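Local coordinates for VP4 CORE protein (Bluetongue virus, PDB 2JHP) that caps viral messenger RNA as a multifunctional, methyltransferase-containing enzyme of the bluetongue virus inner capsid, at residues N75-A79 with D80-T84; R364-R367 with K368-E371; F572-I575 with L576-A580; R624-G627 with M628-G631. One frame throughout, in Å; residues are numbered along the deposited sequence.

The four contacts come one after another along the chain, each a local one, and all lie well away from its centre. Interaction 1 is a two-stranded hairpin that follows strand 67-71 and precedes strand 87-88 in the chain, these two being neighbours in the five-stranded parallel sheet. Interaction 2 belongs to helix 363-373, on the opposite side of the chain's centre and about 58 Å from interaction 1, centre to centre. Interactions 3 and 4 lie where the successive helices 568-576 and 612-625 run out into loops, with centres about 27 Å apart and nearest atoms about 11 Å apart. None touches another, so they sample separate parts of this elongated capping enzyme: the hairpin, a methyltransferase-like region and the helical C-terminal part.

Interaction 1: N75-A79 with D80-T84; sequences NVQLA and DIIKT
V76 and K83 face each other as the antiparallel hydrogen-bonded pair of strands 75-77 and 82-84. V76 N gives a fairly straight bond to K83 O (3.1 Å, 166° at the hydrogen), in the plane of that carbonyl. The return bond from K83 N to V76 O is weak because it is bent to 132°. Nearer the turn, L78 N adds a third rung to I81 O at 3.2 Å. The chain reverses at A79 and D80, which makes this a tight beta hairpin; in the chain it comes between strands 67-71 and 87-88, which are neighbours in the parallel sheet, and V76 and L78 both rest on F69 of the former.

The apolar packing is split between the two faces. On the face of V76 and K83, the CD2 methyl of L78 lies 3.7 Å from K83 CB, the two side chains running side by side. On the other face, I82 is flanked by two amides: its CG2 methyl sits 3.5 Å from N75 CG, and its CG1 is 3.5 Å from Q77 OE1. In Q77 the CG is anti to the backbone N (chi1 -180°) and a bend at chi2 brings the amide to I82.

Among the polar ends, that bend also lets Q77 NE2 reach L78 O at 2.8 Å, on a carbonyl lone pair and close to the plane of its own amide. K83 NZ is shared between T84 O, 2.7 Å from it, and D488 O, while T84 OG1 bonds D488 OD2.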
# COMPACT_ATOMS: atom_id res chain seq x y z
N ASN A 75 11.12 19.88 15.55
CA ASN A 75 11.27 18.60 16.25
C ASN A 75 11.21 18.70 17.77
O ASN A 75 11.16 19.79 18.33
CB ASN A 75 12.54 17.86 15.81
CG ASN A 75 13.75 18.74 15.82
OD1 ASN A 75 14.00 19.48 16.78
ND2 ASN A 75 14.54 18.66 14.76
N VAL A 76 11.23 17.54 18.42
CA VAL A 76 11.21 17.45 19.87
C VAL A 76 12.35 16.54 20.35
O VAL A 76 12.70 15.56 19.69
CB VAL A 76 9.78 17.02 20.42
CG1 VAL A 76 9.48 15.55 20.17
CG2 VAL A 76 9.62 17.37 21.90
N GLN A 77 12.95 16.90 21.48
CA GLN A 77 14.06 16.15 22.06
C GLN A 77 13.57 15.01 22.96
O GLN A 77 13.02 15.25 24.04
CB GLN A 77 15.00 17.07 22.84
CG GLN A 77 16.18 16.35 23.46
CD GLN A 77 17.15 15.83 22.42
OE1 GLN A 77 17.95 16.60 21.86
NE2 GLN A 77 17.11 14.52 22.17
N LEU A 78 13.77 13.78 22.49
CA LEU A 78 13.46 12.58 23.27
C LEU A 78 14.74 12.02 23.90
O LEU A 78 15.83 12.57 23.69
CB LEU A 78 12.77 11.54 22.39
CG LEU A 78 11.25 11.50 22.24
CD1 LEU A 78 10.60 12.87 22.32
CD2 LEU A 78 10.87 10.82 20.94
N ALA A 79 14.61 10.94 24.67
CA ALA A 79 15.77 10.32 25.36
C ALA A 79 16.63 9.53 24.41
O ALA A 79 17.74 9.11 24.75
CB ALA A 79 15.29 9.43 26.50
N ASP A 80 16.11 9.34 23.20
CA ASP A 80 16.58 8.34 22.26
C ASP A 80 17.17 9.04 21.05
O ASP A 80 18.32 8.82 20.69
CB ASP A 80 15.35 7.51 21.82
CG ASP A 80 15.73 6.17 21.21
OD1 ASP A 80 16.90 5.97 20.82
OD2 ASP A 80 14.83 5.31 21.13
N ILE A 81 16.34 9.87 20.41
CA ILE A 81 16.68 10.58 19.18
C ILE A 81 16.08 11.99 19.22
O ILE A 81 15.29 12.32 20.11
CB ILE A 81 16.15 9.83 17.91
CG1 ILE A 81 14.62 9.67 17.96
CG2 ILE A 81 16.84 8.47 17.73
CD1 ILE A 81 14.00 9.35 16.62
N ILE A 82 16.47 12.82 18.25
CA ILE A 82 15.80 14.09 18.02
C ILE A 82 14.68 13.81 17.01
O ILE A 82 14.90 13.78 15.79
CB ILE A 82 16.80 15.19 17.54
CG1 ILE A 82 17.87 15.44 18.60
CG2 ILE A 82 16.06 16.49 17.25
CD1 ILE A 82 19.01 16.34 18.17
N LYS A 83 13.48 13.58 17.54
CA LYS A 83 12.34 13.11 16.74
C LYS A 83 11.73 14.20 15.88
O LYS A 83 11.33 15.24 16.40
CB LYS A 83 11.26 12.51 17.66
CG LYS A 83 9.97 12.10 16.95
CD LYS A 83 10.17 10.89 16.03
CE LYS A 83 8.93 10.62 15.17
NZ LYS A 83 8.94 11.32 13.86
N THR A 84 11.63 13.95 14.57
CA THR A 84 10.93 14.85 13.65
C THR A 84 9.45 14.95 14.03
O THR A 84 8.79 13.94 14.30
CB THR A 84 11.05 14.38 12.18
OG1 THR A 84 12.42 14.18 11.85
CG2 THR A 84 10.45 15.40 11.23

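Interaction 2: R364-R367 with K368-E371; sequences RDVR and KMVE
R367 and E371 are one helical turn apart, and the carboxylate of E371 folds back over the backbone carbonyl of R367. That carbonyl already accepts the weak bond from E371 N (3.4 Å, though nearly straight at 168°). E371 OE2 comes within 3.1 Å of R367 O, a pair of acceptors that make no bond with each other; OE2 is satisfied instead by Y334 OH. With CG beside the backbone nitrogen (chi1 -57°) and the chain extended beyond it, E371 crosses the aliphatic start of R367 obliquely, with OE2 3.4 Å from R367 CG. The charged ends stay apart, R367 NE being 5.7 Å from E371 OE2, and no salt bridge forms. R367 bends at chi2 and chi3 and gives its NH2 to P310 O.

All this belongs to helix 363-373, which follows strand 357-362 and packs against strand 335-341 of a seven-stranded mixed sheet in the order 3-2-1-4-5-7-6, the pattern of a Rossmann-like methyltransferase.

In the backbone, R364 O takes K368 N at 3.1 Å, the donor sitting above the carbonyl plane, and also a weak bond from R367 N. D365 O receives a weak bond from M369 N at 3.5 Å. On the buried side, the side chains of M369 and V366 cross obliquely, CE of M369 meeting V366 CG2 at 3.4 Å, and both lie against L336.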
# COMPACT_ATOMS: atom_id res chain seq x y z
N ARG A 364 -20.01 5.14 -33.65
CA ARG A 364 -20.96 5.67 -32.66
C ARG A 364 -20.62 5.35 -31.20
O ARG A 364 -20.78 6.21 -30.32
CB ARG A 364 -22.36 5.16 -32.99
CG ARG A 364 -23.37 5.28 -31.86
CD ARG A 364 -24.56 4.32 -32.04
NE ARG A 364 -25.37 4.64 -33.22
CZ ARG A 364 -25.29 4.03 -34.40
NH1 ARG A 364 -24.43 3.03 -34.60
NH2 ARG A 364 -26.09 4.42 -35.39
N ASP A 365 -20.16 4.13 -30.93
CA ASP A 365 -19.88 3.70 -29.56
C ASP A 365 -18.49 4.15 -29.14
O ASP A 365 -18.19 4.33 -27.95
CB ASP A 365 -20.00 2.18 -29.46
CG ASP A 365 -21.40 1.69 -29.75
OD1 ASP A 365 -22.34 2.04 -28.99
OD2 ASP A 365 -21.57 0.95 -30.74
N VAL A 366 -17.64 4.33 -30.15
CA VAL A 366 -16.31 4.85 -29.97
C VAL A 366 -16.37 6.39 -29.94
O VAL A 366 -15.46 7.06 -29.46
CB VAL A 366 -15.37 4.23 -31.05
CG1 VAL A 366 -14.60 5.27 -31.81
CG2 VAL A 366 -14.44 3.19 -30.40
N ARG A 367 -17.49 6.93 -30.41
CA ARG A 367 -17.77 8.36 -30.35
C ARG A 367 -18.25 8.74 -28.95
O ARG A 367 -17.88 9.79 -28.43
CB ARG A 367 -18.83 8.72 -31.40
CG ARG A 367 -18.86 10.16 -31.87
CD ARG A 367 -18.92 10.22 -33.40
NE ARG A 367 -17.60 9.93 -33.97
CZ ARG A 367 -17.37 9.70 -35.27
NH1 ARG A 367 -18.36 9.70 -36.16
NH2 ARG A 367 -16.12 9.46 -35.66
N LYS A 368 -19.07 7.87 -28.35
CA LYS A 368 -19.54 8.05 -26.98
C LYS A 368 -18.40 8.09 -25.98
O LYS A 368 -18.41 8.90 -25.05
CB LYS A 368 -20.52 6.95 -26.57
CG LYS A 368 -21.96 7.42 -26.34
CD LYS A 368 -22.16 8.10 -24.97
CE LYS A 368 -23.46 8.90 -24.93
NZ LYS A 368 -23.69 9.58 -23.62
N MET A 369 -17.42 7.20 -26.16
CA MET A 369 -16.32 7.11 -25.21
C MET A 369 -15.67 8.48 -24.99
O MET A 369 -15.53 8.93 -23.85
CB MET A 369 -15.30 6.06 -25.64
CG MET A 369 -15.73 4.63 -25.40
SD MET A 369 -14.35 3.49 -25.29
CE MET A 369 -13.88 3.30 -27.00
N VAL A 370 -15.29 9.12 -26.10
CA VAL A 370 -14.74 10.48 -26.09
C VAL A 370 -15.64 11.41 -25.27
O VAL A 370 -15.20 12.06 -24.33
CB VAL A 370 -14.57 11.03 -27.52
CG1 VAL A 370 -14.21 12.52 -27.51
CG2 VAL A 370 -13.55 10.20 -28.31
N GLU A 371 -16.92 11.44 -25.62
CA GLU A 371 -17.90 12.32 -24.97
C GLU A 371 -18.07 12.03 -23.48
O GLU A 371 -18.41 12.93 -22.71
CB GLU A 371 -19.25 12.21 -25.66
CG GLU A 371 -19.18 12.54 -27.13
CD GLU A 371 -20.30 11.91 -27.94
OE1 GLU A 371 -21.32 11.49 -27.34
OE2 GLU A 371 -20.14 11.84 -29.18

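Interaction 3: F572-I575 with L576-A580; sequences FKMI and LDWSA
F572 meets L576 through its carbonyl: L576 N gives F572 O a weak but straight bond (3.4 Å, 167°), and L576 CG lies 3.3 Å from the same oxygen. The ring of F572 turns the other way, to W637 and to L615 and L619 of helix 612-625.

At K573, the carbonyl oxygen takes D577 N at 3.2 Å, with the donor well above the carbonyl plane. Its side chain is extended and passes D577 with CG 3.8 Å from OD1, but NZ stops 5.5 Å from that oxygen, too far for a salt bridge.

Here helix 568-576 gives way to the loop that leads to helix 612-625. Bends at chi2 (79°) and chi3 bring the CE methyl of M574 obliquely to the indole of W578, 3.4 Å from CE3. P513 touches both side chains, and the indole NE1 is held by D589.

I575 brings its carbonyl to the side chain four residues on: S579 OG donates to I575 O at 2.8 Å, tilted 24° from the carbonyl plane. The I575 side chain packs on L615 and L551, while its CG2 touches L576 CD2.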
# COMPACT_ATOMS: atom_id res chain seq x y z
N PHE A 572 3.62 -16.82 25.11
CA PHE A 572 3.78 -18.06 25.87
C PHE A 572 5.25 -18.41 26.04
O PHE A 572 5.65 -18.98 27.07
CB PHE A 572 3.04 -19.24 25.21
CG PHE A 572 1.54 -19.16 25.31
CD1 PHE A 572 0.91 -18.70 26.46
CD2 PHE A 572 0.74 -19.59 24.25
CE1 PHE A 572 -0.48 -18.64 26.55
CE2 PHE A 572 -0.65 -19.54 24.33
CZ PHE A 572 -1.26 -19.06 25.48
N LYS A 573 6.07 -18.09 25.04
CA LYS A 573 7.49 -18.39 25.13
C LYS A 573 8.18 -17.46 26.13
O LYS A 573 9.09 -17.87 26.83
CB LYS A 573 8.18 -18.35 23.77
CG LYS A 573 9.45 -19.18 23.72
CD LYS A 573 10.14 -19.18 22.36
CE LYS A 573 11.54 -19.79 22.45
NZ LYS A 573 12.33 -19.56 21.19
N MET A 574 7.71 -16.22 26.22
CA MET A 574 8.32 -15.23 27.11
C MET A 574 7.94 -15.50 28.57
O MET A 574 8.72 -15.21 29.47
CB MET A 574 8.01 -13.78 26.65
CG MET A 574 6.75 -13.15 27.19
SD MET A 574 6.90 -12.53 28.87
CE MET A 574 8.56 -11.92 28.84
N ILE A 575 6.75 -16.05 28.77
CA ILE A 575 6.18 -16.30 30.09
C ILE A 575 6.88 -17.46 30.81
O ILE A 575 7.32 -17.32 31.95
CB ILE A 575 4.64 -16.55 30.02
CG1 ILE A 575 3.88 -15.31 29.52
CG2 ILE A 575 4.08 -17.03 31.37
CD1 ILE A 575 3.99 -14.08 30.41
N LEU A 576 6.99 -18.60 30.12
CA LEU A 576 7.50 -19.83 30.71
C LEU A 576 9.02 -19.94 30.64
O LEU A 576 9.68 -20.22 31.65
CB LEU A 576 6.87 -21.05 30.04
CG LEU A 576 5.38 -20.97 29.73
CD1 LEU A 576 4.95 -22.13 28.86
CD2 LEU A 576 4.54 -20.90 31.01
N ASP A 577 9.57 -19.72 29.45
CA ASP A 577 10.99 -19.93 29.21
C ASP A 577 11.91 -18.83 29.74
O ASP A 577 13.12 -19.03 29.78
CB ASP A 577 11.25 -20.13 27.71
CG ASP A 577 10.98 -21.55 27.24
OD1 ASP A 577 11.09 -21.79 26.01
OD2 ASP A 577 10.67 -22.43 28.08
N TRP A 578 11.35 -17.70 30.15
CA TRP A 578 12.19 -16.51 30.32
C TRP A 578 12.13 -15.71 31.64
O TRP A 578 13.12 -15.09 32.02
CB TRP A 578 11.97 -15.56 29.12
CG TRP A 578 12.88 -14.38 29.10
CD1 TRP A 578 14.12 -14.32 28.53
CD2 TRP A 578 12.63 -13.08 29.66
NE1 TRP A 578 14.66 -13.07 28.71
CE2 TRP A 578 13.77 -12.29 29.40
CE3 TRP A 578 11.56 -12.52 30.36
CZ2 TRP A 578 13.87 -10.96 29.81
CZ3 TRP A 578 11.65 -11.19 30.78
CH2 TRP A 578 12.80 -10.43 30.50
N SER A 579 11.01 -15.75 32.36
CA SER A 579 10.64 -14.55 33.14
C SER A 579 10.65 -14.33 34.69
O SER A 579 10.95 -13.20 35.09
CB SER A 579 9.27 -14.05 32.62
OG SER A 579 8.22 -14.92 32.98
N ALA A 580 10.44 -15.31 35.58
CA ALA A 580 11.40 -16.35 35.98
C ALA A 580 12.02 -17.32 34.97
O ALA A 580 11.34 -17.75 34.02
CB ALA A 580 10.78 -17.17 37.15

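Interaction 4: R624-G627 with M628-G631; sequences RKMG and MREG
G627 and R629 close a sharp bend in the backbone, R629 N approaching G627 O at 2.6 Å in a weak bond whose 125° angle is far from straight, across M628, which has a positive phi of 63°. One step on, R629 is itself the centre of an inverse gamma turn, and a cis peptide bond joins E630 to G631, so the chain changes direction at several successive residues.

M626 is the side chain that faces this bend. Its CB lies 3.9 Å from R629 O, and its CE methyl comes up obliquely to the guanidinium of R629, 3.7 Å from NH1. The two side chains cross obliquely here in van der Waals contact. On its other flank M626 runs beside E630, the two pointing the same way, with SD 4.0 Å from OE2. M560 of helix 551-561 also touches M626.

The carboxylate of E630 is held by partners beyond the bend. CG stands beside the backbone nitrogen (chi1 -76°) and the rest of the chain is extended, carrying OE2 to Y622 OH and OE1 to T455 OG1 and S454 OG. Both carboxylate oxygens are thereby hydrogen-bonded, which should fix the rotation of the group next to the thioether of M626.

Consecutive tight turns of this kind, with an inverse gamma turn among them, form the surface loop by which helix 612-625 hands the chain on to helix 635-641.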
# COMPACT_ATOMS: atom_id res chain seq x y z
N ARG A 624 -15.01 -21.73 27.31
CA ARG A 624 -16.23 -22.05 28.04
C ARG A 624 -17.22 -20.90 27.94
O ARG A 624 -18.43 -21.10 28.05
CB ARG A 624 -15.91 -22.37 29.51
CG ARG A 624 -16.65 -23.59 30.06
CD ARG A 624 -17.77 -23.22 31.03
NE ARG A 624 -18.78 -22.34 30.44
CZ ARG A 624 -20.03 -22.20 30.90
NH1 ARG A 624 -20.44 -22.89 31.96
NH2 ARG A 624 -20.86 -21.38 30.29
N LYS A 625 -16.71 -19.69 27.74
CA LYS A 625 -17.55 -18.52 27.52
C LYS A 625 -17.99 -18.37 26.07
O LYS A 625 -18.96 -17.66 25.78
CB LYS A 625 -16.88 -17.24 28.02
CG LYS A 625 -17.27 -16.85 29.43
CD LYS A 625 -17.30 -15.34 29.56
CE LYS A 625 -18.10 -14.90 30.77
NZ LYS A 625 -19.57 -15.07 30.56
N MET A 626 -17.26 -19.02 25.16
CA MET A 626 -17.62 -19.04 23.73
C MET A 626 -17.07 -20.24 22.94
O MET A 626 -15.89 -20.28 22.56
CB MET A 626 -17.27 -17.72 23.04
CG MET A 626 -15.96 -17.09 23.47
SD MET A 626 -15.89 -15.36 22.98
CE MET A 626 -17.04 -14.59 24.12
N GLY A 627 -17.94 -21.22 22.71
CA GLY A 627 -17.68 -22.31 21.78
C GLY A 627 -18.40 -22.00 20.48
O GLY A 627 -19.16 -21.04 20.41
N MET A 628 -18.16 -22.82 19.45
CA MET A 628 -18.67 -22.58 18.09
C MET A 628 -18.11 -21.28 17.49
O MET A 628 -17.39 -21.33 16.49
CB MET A 628 -20.21 -22.59 18.04
CG MET A 628 -20.84 -23.96 18.17
SD MET A 628 -22.62 -23.91 17.82
CE MET A 628 -23.26 -22.95 19.21
N ARG A 629 -18.45 -20.14 18.09
CA ARG A 629 -17.77 -18.87 17.82
C ARG A 629 -16.35 -19.02 18.34
O ARG A 629 -16.02 -18.52 19.42
CB ARG A 629 -18.44 -17.70 18.55
CG ARG A 629 -19.90 -17.43 18.21
CD ARG A 629 -20.34 -16.08 18.78
NE ARG A 629 -20.17 -15.98 20.23
CZ ARG A 629 -20.37 -14.88 20.95
NH1 ARG A 629 -20.18 -14.91 22.26
NH2 ARG A 629 -20.76 -13.75 20.36
N GLU A 630 -15.53 -19.73 17.57
CA GLU A 630 -14.25 -20.26 18.04
C GLU A 630 -14.42 -21.67 18.65
O GLU A 630 -15.54 -22.19 18.74
CB GLU A 630 -13.56 -19.29 19.02
CG GLU A 630 -12.91 -18.08 18.36
CD GLU A 630 -12.62 -16.97 19.36
OE1 GLU A 630 -11.82 -16.07 19.03
OE2 GLU A 630 -13.20 -17.00 20.47
N GLY A 631 -13.32 -22.29 19.06
CA GLY A 631 -12.03 -21.62 19.01
C GLY A 631 -10.89 -22.30 18.30
O GLY A 631 -9.82 -21.71 18.16